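PDB 1RE5: 3-carboxy-cis,cis-muconate cycloisomerase from Pseudomonas putida, which belongs to the largely helical fumarase/aspartase superfamily, which also includes adenylosuccinate lyase, and forms a four-chain assembly. Local coordinates for residues D351-R354 with M355-L359. Numbering follows the deposited sequence.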
loop_
_atom_site.group_PDB
_atom_site.type_symbol
_atom_site.label_atom_id
_atom_site.label_comp_id
_atom_site.label_asym_id
_atom_site.label_seq_id
_atom_site.Cartn_x
_atom_site.Cartn_y
_atom_site.Cartn_z
ATOM N N ASP D 351 -20.570 -11.830 29.517
ATOM C CA ASP D 351 -20.710 -13.011 30.363
ATOM C C ASP D 351 -19.592 -12.930 31.413
ATOM O O ASP D 351 -18.517 -13.531 31.266
ATOM C CB ASP D 351 -20.565 -14.292 29.548
ATOM C CG ASP D 351 -20.883 -15.552 30.368
ATOM O OD1 ASP D 351 -20.803 -15.512 31.621
ATOM O OD2 ASP D 351 -21.201 -16.595 29.756
ATOM N N ALA D 352 -19.860 -12.162 32.468
ATOM C CA ALA D 352 -18.910 -11.958 33.558
ATOM C C ALA D 352 -18.527 -13.246 34.256
ATOM O O ALA D 352 -17.404 -13.382 34.732
ATOM C CB ALA D 352 -19.482 -10.981 34.563
ATOM N N ALA D 353 -19.462 -14.188 34.319
ATOM C CA ALA D 353 -19.209 -15.479 34.965
ATOM C C ALA D 353 -18.193 -16.287 34.168
ATOM O O ALA D 353 -17.303 -16.918 34.745
ATOM C CB ALA D 353 -20.505 -16.262 35.108
ATOM N N ARG D 354 -18.336 -16.271 32.842
ATOM C CA ARG D 354 -17.408 -16.979 31.960
ATOM C C ARG D 354 -16.023 -16.316 32.037
ATOM O O ARG D 354 -14.993 -17.003 31.974
ATOM C CB ARG D 354 -17.937 -16.963 30.527
ATOM C CG ARG D 354 -17.049 -17.658 29.531
ATOM C CD ARG D 354 -16.637 -19.027 30.021
ATOM N NE ARG D 354 -15.758 -19.689 29.063
ATOM C CZ ARG D 354 -16.146 -20.114 27.866
ATOM N NH1 ARG D 354 -17.408 -19.953 27.473
ATOM N NH2 ARG D 354 -15.261 -20.694 27.059
ATOM N N MET D 355 -16.001 -14.989 32.186
ATOM C CA MET D 355 -14.738 -14.271 32.310
ATOM C C MET D 355 -14.034 -14.715 33.597
ATOM O O MET D 355 -12.814 -14.858 33.626
ATOM C CB MET D 355 -14.966 -12.764 32.365
ATOM C CG MET D 355 -15.700 -12.175 31.197
ATOM S SD MET D 355 -15.709 -10.388 31.391
ATOM C CE MET D 355 -16.165 -9.835 29.749
ATOM N N ARG D 356 -14.806 -14.916 34.663
ATOM C CA ARG D 356 -14.261 -15.371 35.944
ATOM C C ARG D 356 -13.662 -16.753 35.770
ATOM O O ARG D 356 -12.544 -17.024 36.209
ATOM C CB ARG D 356 -15.365 -15.459 37.002
ATOM C CG ARG D 356 -15.615 -14.188 37.800
ATOM C CD ARG D 356 -14.576 -14.003 38.908
ATOM N NE ARG D 356 -14.819 -12.788 39.701
ATOM C CZ ARG D 356 -14.089 -12.412 40.756
ATOM N NH1 ARG D 356 -13.061 -13.160 41.163
ATOM N NH2 ARG D 356 -14.373 -11.282 41.399
ATOM N N ARG D 357 -14.432 -17.621 35.125
ATOM C CA ARG D 357 -14.034 -19.000 34.886
ATOM C C ARG D 357 -12.746 -19.056 34.070
ATOM O O ARG D 357 -11.824 -19.802 34.405
ATOM C CB ARG D 357 -15.162 -19.721 34.160
ATOM C CG ARG D 357 -15.394 -21.150 34.591
ATOM C CD ARG D 357 -16.628 -21.712 33.884
ATOM N NE ARG D 357 -17.790 -20.843 34.098
ATOM C CZ ARG D 357 -18.693 -20.541 33.164
ATOM N NH1 ARG D 357 -18.581 -21.041 31.931
ATOM N NH2 ARG D 357 -19.698 -19.714 33.456
ATOM N N ASN D 358 -12.679 -18.258 33.005
ATOM C CA ASN D 358 -11.492 -18.234 32.164
ATOM C C ASN D 358 -10.278 -17.742 32.940
ATOM O O ASN D 358 -9.153 -18.162 32.673
ATOM C CB ASN D 358 -11.712 -17.332 30.950
ATOM C CG ASN D 358 -12.741 -17.882 29.986
ATOM O OD1 ASN D 358 -13.079 -19.066 30.014
ATOM N ND2 ASN D 358 -13.234 -17.024 29.108
ATOM N N LEU D 359 -10.516 -16.855 33.900
ATOM C CA LEU D 359 -9.442 -16.292 34.704
ATOM C C LEU D 359 -8.562 -17.310 35.389
ATOM O O LEU D 359 -7.348 -17.137 35.402
ATOM C CB LEU D 359 -9.991 -15.313 35.735
ATOM C CG LEU D 359 -9.691 -13.859 35.386
ATOM C CD1 LEU D 359 -10.600 -12.935 36.166
ATOM C CD2 LEU D 359 -8.243 -13.579 35.662
#
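Arg354 and Asn358, one turn apart on helix 352-359, are joined by a side-chain hydrogen bond in which Arg354 NE donates to Asn358 OD1 over 2.9 Å. The oxygen lies at the edge of the guanidinium, near its plane, while the amide is turned steeply against that group, 78° between the planes. A bend at chi2 of 49° folds the arginine chain forward along the helix to bring NE there. Arg357 reaches back instead: its NH1 lies 3.4 Å from Arg354 CD, and one face of its guanidinium lies near Arg354 CA, which sits toward the rim of the group. The two like charges come near each other without a bond, Arg354 NE and Arg357 NH1 being 4.2 Å apart.

Beneath these side chains run regular i to i+4 backbone bonds, from Met355 N to Asp351 O through Asn358 N to Arg354 O. Asp351 is the N-cap, its OD1 accepting from Arg354 N at 2.9 Å from above the carboxylate plane.

Asn358 ND2 donates to Glu264 OE1 and Ala262 O; together with the bond to OD1, these probably hold the amide's rotation. Arg356 forms a salt bridge with Asp426. The helix follows strand 349-350, which pairs antiparallel with 265-266, after the N-cap, and Met355 and Leu359 pack against Leu148 and Val149 of strand 147-152, respectively.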